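Local coordinates for protein AP-4 complex accessory subunit Tepsin (Equus caballus, PDB 5WF2) that probably takes part in vesicular protein trafficking at the trans-Golgi network as an accessory of the AP-4 adaptor complex, this piece being its VHS/ENTH-like domain, at residues L93-Q96 / E97-L100; V31-V34 / T35-S38; G71-E75 / C76-R80. All blocks are in the same frame, centred on the assembly; numbering follows the deposited sequence.

Contact 1 (L93-Q96 / E97-L100); sequences LLPQ and EHIL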
ATOM      1  N   LEU A  93      -0.163  10.979   7.705  1.00 25.76           N
ATOM      2  CA  LEU A  93      -0.288  11.730   6.464  1.00 29.33           C
ATOM      3  C   LEU A  93      -1.729  11.780   5.992  1.00 33.48           C
ATOM      4  O   LEU A  93      -2.167  12.785   5.425  1.00 41.65           O
ATOM      5  CB  LEU A  93       0.583  11.113   5.391  1.00 27.38           C
ATOM      6  CG  LEU A  93       2.091  11.265   5.568  1.00 31.83           C
ATOM      7  CD1 LEU A  93       2.815  10.606   4.433  1.00 38.43           C
ATOM      8  CD2 LEU A  93       2.508  12.744   5.642  1.00 34.30           C
ATOM      9  N   LEU A  94      -2.464  10.695   6.169  1.00 30.96           N
ATOM     10  CA  LEU A  94      -3.901  10.712   5.981  1.00 31.33           C
ATOM     11  C   LEU A  94      -4.569  10.234   7.251  1.00 28.06           C
ATOM     12  O   LEU A  94      -4.007   9.412   7.973  1.00 33.28           O
ATOM     13  CB  LEU A  94      -4.327   9.815   4.821  1.00 35.50           C
ATOM     14  CG  LEU A  94      -4.085  10.349   3.413  1.00 35.62           C
ATOM     15  CD1 LEU A  94      -4.621   9.283   2.457  1.00 40.34           C
ATOM     16  CD2 LEU A  94      -4.764  11.682   3.177  1.00 44.85           C
ATOM     17  N   PRO A  95      -5.759  10.730   7.562  1.00 22.70           N
ATOM     18  CA  PRO A  95      -6.500  10.149   8.685  1.00 28.50           C
ATOM     19  C   PRO A  95      -6.578   8.650   8.477  1.00 27.95           C
ATOM     20  O   PRO A  95      -6.680   8.185   7.336  1.00 27.15           O
ATOM     21  CB  PRO A  95      -7.872  10.817   8.600  1.00 27.94           C
ATOM     22  CG  PRO A  95      -7.653  12.062   7.789  1.00 31.48           C
ATOM     23  CD  PRO A  95      -6.522  11.770   6.852  1.00 29.18           C
ATOM     24  N   GLN A  96      -6.479   7.870   9.560  1.00 33.47           N
ATOM     25  CA  GLN A  96      -6.464   6.430   9.320  1.00 36.15           C
ATOM     26  C   GLN A  96      -7.848   5.935   8.918  1.00 28.60           C
ATOM     27  O   GLN A  96      -7.949   4.916   8.228  1.00 31.75           O
ATOM     28  CB  GLN A  96      -5.948   5.620  10.526  1.00 39.45           C
ATOM     29  CG  GLN A  96      -5.000   4.463  10.086  1.00 39.24           C
ATOM     30  CD  GLN A  96      -4.733   3.426  11.160  1.00 30.63           C
ATOM     31  OE1 GLN A  96      -5.659   2.824  11.692  1.00 40.55           O
ATOM     32  NE2 GLN A  96      -3.463   3.213  11.483  1.00 36.94           N
ATOM     33  N   GLU A  97      -8.906   6.637   9.296  1.00 31.01           N
ATOM     34  CA  GLU A  97     -10.215   6.251   8.781  1.00 30.11           C
ATOM     35  C   GLU A  97     -10.280   6.450   7.272  1.00 26.13           C
ATOM     36  O   GLU A  97     -10.980   5.704   6.562  1.00 24.17           O
ATOM     37  CB  GLU A  97     -11.297   7.043   9.478  1.00 38.50           C
ATOM     38  CG  GLU A  97     -12.617   6.412   9.285  1.00 40.46           C
ATOM     39  CD  GLU A  97     -13.715   7.194   9.927  1.00 37.97           C
ATOM     40  OE1 GLU A  97     -13.380   8.116  10.703  1.00 39.06           O
ATOM     41  OE2 GLU A  97     -14.899   6.895   9.635  1.00 34.65           O
ATOM     42  N   HIS A  98      -9.558   7.445   6.765  1.00 24.58           N
ATOM     43  CA  HIS A  98      -9.526   7.690   5.330  1.00 19.82           C
ATOM     44  C   HIS A  98      -8.711   6.629   4.608  1.00 24.63           C
ATOM     45  O   HIS A  98      -9.094   6.179   3.519  1.00 21.26           O
ATOM     46  CB  HIS A  98      -8.963   9.084   5.061  1.00 23.24           C
ATOM     47  CG  HIS A  98      -9.337   9.658   3.730  1.00 27.31           C
ATOM     48  ND1 HIS A  98      -9.107  10.981   3.409  1.00 32.06           N
ATOM     49  CD2 HIS A  98      -9.915   9.102   2.642  1.00 25.14           C
ATOM     50  CE1 HIS A  98      -9.528  11.213   2.175  1.00 34.56           C
ATOM     51  NE2 HIS A  98     -10.008  10.084   1.681  1.00 26.47           N
ATOM     52  N   ILE A  99      -7.594   6.199   5.192  1.00 25.33           N
ATOM     53  CA  ILE A  99      -6.858   5.084   4.595  1.00 22.01           C
ATOM     54  C   ILE A  99      -7.735   3.839   4.559  1.00 18.38           C
ATOM     55  O   ILE A  99      -7.770   3.137   3.540  1.00 22.18           O
ATOM     56  CB  ILE A  99      -5.528   4.842   5.327  1.00 23.34           C
ATOM     57  CG1 ILE A  99      -4.620   6.064   5.103  1.00 29.66           C
ATOM     58  CG2 ILE A  99      -4.781   3.691   4.685  1.00 25.10           C
ATOM     59  CD1 ILE A  99      -3.298   5.983   5.802  1.00 36.52           C
ATOM     60  N   LEU A 100      -8.519   3.612   5.609  1.00 21.57           N
ATOM     61  CA  LEU A 100      -9.408   2.455   5.627  1.00 26.15           C
ATOM     62  C   LEU A 100     -10.475   2.572   4.554  1.00 22.92           C
ATOM     63  O   LEU A 100     -10.742   1.612   3.823  1.00 20.91           O
ATOM     64  CB  LEU A 100     -10.038   2.292   6.981  1.00 22.39           C
ATOM     65  CG  LEU A 100     -11.084   1.178   7.173  1.00 19.93           C
ATOM     66  CD1 LEU A 100     -10.545  -0.185   6.795  1.00 28.90           C
ATOM     67  CD2 LEU A 100     -11.525   1.217   8.591  1.00 28.85           C
TER
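H98, in the first turn of helix 96-111, runs alongside P95, the proline just before the helix: its CB lies 4.0 Å from P95 CD, the two side chains point the same way, and the CD approaches the edge of the imidazole near its plane. The H98 N also reaches P95 O, a weak bond bent to 123°. P95 is the N-cap residue of this helix in the all-helical VHS/ENTH-like domain; lacking an N-H, proline costs no helical hydrogen bond here, since the N-cap N-H is not part of the helix's pattern. I99 N makes the straighter bond to P95 O, 3.1 Å long. With its CG1 anti to the carbonyl carbon (chi1 -66°), I99 sends that branch back to L94, where CG1 sits 3.8 Å from L94 CB, and the residue also packs on L63 and F129. Replacing I99 by an alanine would take away CG1, CG2 and CD1, which is likely to leave L94 CB without its apolar neighbour and a gap toward L63 and F129. L100 N then bonds Q96 O at 3.0 Å, while the amide of Q96 is held by S132 and G89.

Contact 2 (V31-V34 / T35-S38); sequences VQTV and TRGS
R36 folds back over the last turn of helix 25-35, laying one face of its guanidinium above Q32 O, which stands 3.8 Å from CZ. This is the C-terminal end of a helix in the all-helical VHS/ENTH-like domain, and a long basic side chain suits such a place because its positive charge probably interacts favourably with the partly negative carbonyl oxygens gathered there. Two torsions bring it about: chi1 (76°) sets CG between the backbone N and the carbonyl carbon, close to T33 O and Q32 O, and a bend at chi3 (51°) then turns the guanidinium over Q32 O, with NH1 3.7 Å from T33 OG1. The backbone N of R36 is shared between Q32 O and T33 O, both bonds weak. V34 meets T35 differently, its CG1 lying 3.9 Å from T35 CG2. T35 is buried against V77, A81 and H69, so its hydroxyl needs a partner, and threonine finds one in V31 O, four residues back. That oxygen is gripped twice, by T35 N at 3.1 Å and by T35 OG1 at 2.9 Å, the two donors arriving from opposite faces of its carbonyl plane.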
ATOM      1  N   VAL A  31       5.789   4.511  -6.470  1.00 23.40           N
ATOM      2  CA  VAL A  31       5.219   3.192  -6.207  1.00 26.53           C
ATOM      3  C   VAL A  31       5.982   2.130  -6.966  1.00 24.34           C
ATOM      4  O   VAL A  31       6.185   1.015  -6.471  1.00 25.98           O
ATOM      5  CB  VAL A  31       3.734   3.183  -6.588  1.00 25.81           C
ATOM      6  CG1 VAL A  31       3.163   1.769  -6.648  1.00 28.88           C
ATOM      7  CG2 VAL A  31       2.938   4.053  -5.594  1.00 27.19           C
ATOM      8  N   GLN A  32       6.406   2.454  -8.194  1.00 30.45           N
ATOM      9  CA  GLN A  32       7.209   1.496  -8.953  1.00 30.75           C
ATOM     10  C   GLN A  32       8.535   1.240  -8.249  1.00 30.33           C
ATOM     11  O   GLN A  32       9.001   0.106  -8.192  1.00 35.20           O
ATOM     12  CB  GLN A  32       7.410   1.996 -10.391  1.00 30.05           C
ATOM     13  CG  GLN A  32       6.174   1.931 -11.270  1.00 34.90           C
ATOM     14  CD  GLN A  32       6.354   2.590 -12.653  1.00 44.03           C
ATOM     15  OE1 GLN A  32       7.173   3.503 -12.834  1.00 39.97           O
ATOM     16  NE2 GLN A  32       5.556   2.136 -13.619  1.00 43.00           N
ATOM     17  N   THR A  33       9.129   2.270  -7.644  1.00 33.34           N
ATOM     18  CA  THR A  33      10.363   2.070  -6.892  1.00 33.17           C
ATOM     19  C   THR A  33      10.131   1.168  -5.691  1.00 34.97           C
ATOM     20  O   THR A  33      10.855   0.184  -5.477  1.00 34.25           O
ATOM     21  CB  THR A  33      10.935   3.422  -6.435  1.00 38.29           C
ATOM     22  OG1 THR A  33      11.586   4.067  -7.531  1.00 43.64           O
ATOM     23  CG2 THR A  33      11.953   3.272  -5.305  1.00 46.43           C
ATOM     24  N   VAL A  34       9.128   1.493  -4.879  1.00 30.93           N
ATOM     25  CA  VAL A  34       9.001   0.794  -3.611  1.00 26.86           C
ATOM     26  C   VAL A  34       8.613  -0.659  -3.813  1.00 28.72           C
ATOM     27  O   VAL A  34       8.928  -1.510  -2.963  1.00 30.97           O
ATOM     28  CB  VAL A  34       8.014   1.536  -2.701  1.00 28.37           C
ATOM     29  CG1 VAL A  34       6.603   1.301  -3.141  1.00 30.48           C
ATOM     30  CG2 VAL A  34       8.231   1.095  -1.287  1.00 29.94           C
ATOM     31  N   THR A  35       7.938  -0.987  -4.920  1.00 23.70           N
ATOM     32  CA  THR A  35       7.461  -2.343  -5.141  1.00 29.06           C
ATOM     33  C   THR A  35       8.445  -3.229  -5.895  1.00 34.82           C
ATOM     34  O   THR A  35       8.218  -4.431  -5.963  1.00 33.34           O
ATOM     35  CB  THR A  35       6.118  -2.383  -5.895  1.00 27.89           C
ATOM     36  OG1 THR A  35       6.199  -1.762  -7.184  1.00 29.90           O
ATOM     37  CG2 THR A  35       5.018  -1.730  -5.083  1.00 27.99           C
ATOM     38  N   ARG A  36       9.513  -2.691  -6.455  1.00 37.98           N
ATOM     39  CA  ARG A  36      10.472  -3.557  -7.126  1.00 40.45           C
ATOM     40  C   ARG A  36      11.489  -4.050  -6.106  1.00 35.60           C
ATOM     41  O   ARG A  36      11.838  -3.356  -5.148  1.00 42.01           O
ATOM     42  CB  ARG A  36      11.153  -2.831  -8.292  1.00 46.34           C
ATOM     43  CG  ARG A  36      12.238  -1.803  -7.904  1.00 48.69           C
ATOM     44  CD  ARG A  36      13.067  -1.357  -9.133  1.00 52.51           C
ATOM     45  NE  ARG A  36      12.218  -0.916 -10.247  1.00 55.58           N
ATOM     46  CZ  ARG A  36      11.986   0.353 -10.589  1.00 55.78           C
ATOM     47  NH1 ARG A  36      12.541   1.364  -9.913  1.00 60.07           N
ATOM     48  NH2 ARG A  36      11.185   0.613 -11.622  1.00 57.17           N
ATOM     49  N   GLY A  37      11.961  -5.259  -6.306  1.00 47.79           N
ATOM     50  CA  GLY A  37      12.884  -5.859  -5.364  1.00 42.91           C
ATOM     51  C   GLY A  37      12.508  -7.299  -5.123  1.00 41.07           C
ATOM     52  O   GLY A  37      11.387  -7.739  -5.384  1.00 43.80           O
ATOM     53  N   SER A  38      13.469  -8.050  -4.608  1.00 42.13           N
ATOM     54  CA  SER A  38      13.320  -9.489  -4.474  1.00 43.32           C
ATOM     55  C   SER A  38      12.867  -9.921  -3.088  1.00 38.15           C
ATOM     56  O   SER A  38      12.477 -11.081  -2.916  1.00 42.05           O
ATOM     57  CB  SER A  38      14.652 -10.164  -4.799  1.00 45.41           C
ATOM     58  OG  SER A  38      15.699  -9.468  -4.149  1.00 49.47           O
TER

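Contact 3 (G71-E75 / C76-R80); sequences GGTSE and CVQMR
S74 OG takes the N-H of V77 in a nearly straight bond, 3.3 Å from V77 N with an angle of 171° at the hydrogen. The hydroxyl is placed for this by its first torsion (78°), which sets OG between the backbone N and the carbonyl carbon and turns it over the opening turn of the helix. V77 N thus has a side-chain acceptor where no preceding helical carbonyl is available, which is why a short polar residue such as serine suits the position. The same residue also serves the next N-H with its backbone: Q78 N gives its hydrogen to S74 O at 3.1 Å. This is the N-cap of helix 75-89, one of the six helices of the VHS/ENTH-like domain, entered from the glycine-containing loop that follows helix 59-68. The same i to i-4 pattern continues, M79 N reaching E75 O at 2.9 Å, and R80 N reaching C76 O.

T73, just ahead of the cap, packs on the same turn. Its CB lies 3.8 Å from V77 CG1, the two side chains crossing at about a right angle, and its OG1 rests 3.4 Å from Q78 CG. That hydroxyl is not spent on the helix: it is hydrogen-bonded to H69 O, so threonine offers a methyl and CB to the valine while its oxygen ties the loop back to the preceding chain. Q78 divides its work likewise. Its CG lies close to S74 O, and its NE2 bonds L70 O, another carbonyl of the loop, while the side chain touches R106, L110 and V118. M79 bends at chi2 and chi3; its end leads away from the cap, and the side chain touches P117, V118 and F41.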
ATOM      1  N   GLY A  71      -3.235  -6.026  -7.683  1.00 36.15           N
ATOM      2  CA  GLY A  71      -3.846  -6.963  -8.609  1.00 41.68           C
ATOM      3  C   GLY A  71      -3.079  -7.009  -9.911  1.00 46.44           C
ATOM      4  O   GLY A  71      -2.531  -5.998 -10.363  1.00 42.64           O
ATOM      5  N   GLY A  72      -3.044  -8.194 -10.510  1.00 53.51           N
ATOM      6  CA  GLY A  72      -2.360  -8.353 -11.778  1.00 53.80           C
ATOM      7  C   GLY A  72      -0.862  -8.359 -11.662  1.00 52.25           C
ATOM      8  O   GLY A  72      -0.167  -8.050 -12.638  1.00 54.90           O
ATOM      9  N   THR A  73      -0.334  -8.699 -10.490  1.00 51.07           N
ATOM     10  CA  THR A  73       1.105  -8.716 -10.302  1.00 40.27           C
ATOM     11  C   THR A  73       1.510 -10.048  -9.690  1.00 51.64           C
ATOM     12  O   THR A  73       0.693 -10.973  -9.580  1.00 59.66           O
ATOM     13  CB  THR A  73       1.558  -7.538  -9.413  1.00 53.76           C
ATOM     14  OG1 THR A  73       0.984  -7.662  -8.108  1.00 48.06           O
ATOM     15  CG2 THR A  73       1.122  -6.199  -9.992  1.00 44.02           C
ATOM     16  N   SER A  74       2.771 -10.142  -9.304  1.00 43.07           N
ATOM     17  CA  SER A  74       3.327 -11.286  -8.614  1.00 40.96           C
ATOM     18  C   SER A  74       3.122 -11.191  -7.102  1.00 41.83           C
ATOM     19  O   SER A  74       2.768 -10.149  -6.552  1.00 40.29           O
ATOM     20  CB  SER A  74       4.809 -11.362  -8.906  1.00 42.26           C
ATOM     21  OG  SER A  74       5.479 -10.394  -8.109  1.00 43.13           O
ATOM     22  N   GLU A  75       3.426 -12.290  -6.424  1.00 37.04           N
ATOM     23  CA  GLU A  75       3.296 -12.345  -4.978  1.00 38.30           C
ATOM     24  C   GLU A  75       4.229 -11.350  -4.300  1.00 36.91           C
ATOM     25  O   GLU A  75       3.846 -10.715  -3.307  1.00 33.81           O
ATOM     26  CB  GLU A  75       3.575 -13.769  -4.496  1.00 36.15           C
ATOM     27  CG  GLU A  75       3.380 -13.993  -3.034  1.00 41.34           C
ATOM     28  CD  GLU A  75       3.741 -15.398  -2.595  1.00 56.20           C
ATOM     29  OE1 GLU A  75       4.936 -15.749  -2.682  1.00 59.76           O
ATOM     30  OE2 GLU A  75       2.827 -16.147  -2.160  1.00 44.15           O
ATOM     31  N   CYS A  76       5.462 -11.194  -4.815  1.00 34.99           N
ATOM     32  CA  CYS A  76       6.411 -10.308  -4.145  1.00 34.64           C
ATOM     33  C   CYS A  76       5.990  -8.854  -4.296  1.00 32.69           C
ATOM     34  O   CYS A  76       6.097  -8.070  -3.348  1.00 36.62           O
ATOM     35  CB  CYS A  76       7.837 -10.510  -4.677  1.00 38.08           C
ATOM     36  SG  CYS A  76       9.088  -9.791  -3.619  1.00 40.97           S
ATOM     37  N   VAL A  77       5.488  -8.472  -5.461  1.00 34.00           N
ATOM     38  CA  VAL A  77       5.046  -7.095  -5.631  1.00 37.87           C
ATOM     39  C   VAL A  77       3.842  -6.820  -4.732  1.00 31.91           C
ATOM     40  O   VAL A  77       3.751  -5.751  -4.118  1.00 27.87           O
ATOM     41  CB  VAL A  77       4.739  -6.801  -7.109  1.00 38.26           C
ATOM     42  CG1 VAL A  77       3.938  -5.527  -7.260  1.00 36.22           C
ATOM     43  CG2 VAL A  77       6.048  -6.692  -7.925  1.00 35.87           C
ATOM     44  N   GLN A  78       2.921  -7.784  -4.619  1.00 30.15           N
ATOM     45  CA  GLN A  78       1.777  -7.613  -3.722  1.00 27.21           C
ATOM     46  C   GLN A  78       2.238  -7.432  -2.289  1.00 30.98           C
ATOM     47  O   GLN A  78       1.708  -6.582  -1.562  1.00 25.01           O
ATOM     48  CB  GLN A  78       0.841  -8.804  -3.809  1.00 31.53           C
ATOM     49  CG  GLN A  78       0.005  -8.890  -5.081  1.00 33.88           C
ATOM     50  CD  GLN A  78      -0.948 -10.062  -5.030  1.00 30.85           C
ATOM     51  OE1 GLN A  78      -0.557 -11.177  -4.682  1.00 35.25           O
ATOM     52  NE2 GLN A  78      -2.212  -9.817  -5.349  1.00 39.29           N
ATOM     53  N   MET A  79       3.213  -8.238  -1.847  1.00 25.79           N
ATOM     54  CA  MET A  79       3.705  -8.147  -0.479  1.00 27.32           C
ATOM     55  C   MET A  79       4.332  -6.784  -0.206  1.00 25.76           C
ATOM     56  O   MET A  79       4.047  -6.156   0.818  1.00 23.84           O
ATOM     57  CB  MET A  79       4.709  -9.279  -0.194  1.00 31.34           C
ATOM     58  CG  MET A  79       4.039 -10.646  -0.047  1.00 29.46           C
ATOM     59  SD  MET A  79       3.104 -10.836   1.478  1.00 34.72           S
ATOM     60  CE  MET A  79       4.395 -10.814   2.713  1.00 39.50           C
ATOM     61  N   ARG A  80       5.152  -6.291  -1.131  1.00 24.06           N
ATOM     62  CA  ARG A  80       5.798  -4.996  -0.930  1.00 25.20           C
ATOM     63  C   ARG A  80       4.784  -3.867  -0.979  1.00 23.08           C
ATOM     64  O   ARG A  80       4.896  -2.899  -0.216  1.00 22.82           O
ATOM     65  CB  ARG A  80       6.912  -4.783  -1.969  1.00 26.75           C
ATOM     66  CG  ARG A  80       8.076  -5.800  -1.820  1.00 28.04           C
ATOM     67  CD  ARG A  80       9.195  -5.533  -2.815  1.00 29.22           C
ATOM     68  NE  ARG A  80       9.832  -4.246  -2.587  1.00 26.25           N
ATOM     69  CZ  ARG A  80      10.836  -4.040  -1.755  1.00 27.96           C
ATOM     70  NH1 ARG A  80      11.339  -5.044  -1.085  1.00 35.67           N
ATOM     71  NH2 ARG A  80      11.349  -2.817  -1.605  1.00 31.90           N
TER

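Contacts 2 and 3 are neighbours, their centres about 10 Å apart, and they join the end of helix 25-35 to the start of helix 75-89. R80 makes the joint: its NE probably hydrogen-bonds V34 O, 2.9 Å away, its NH1 bonds R39 O and its NH2 forms a salt bridge with E46. G37 O also packs 3.6 Å from C76 SG. Contact 1 stands on the opposite side of the chain's centre, with its centre about 23 Å from that of contact 2 and 22 Å from that of contact 3, and touches neither. Contacts 1 and 3 start two consecutive helices, 96-111 and 75-89, whereas contact 2 ends one.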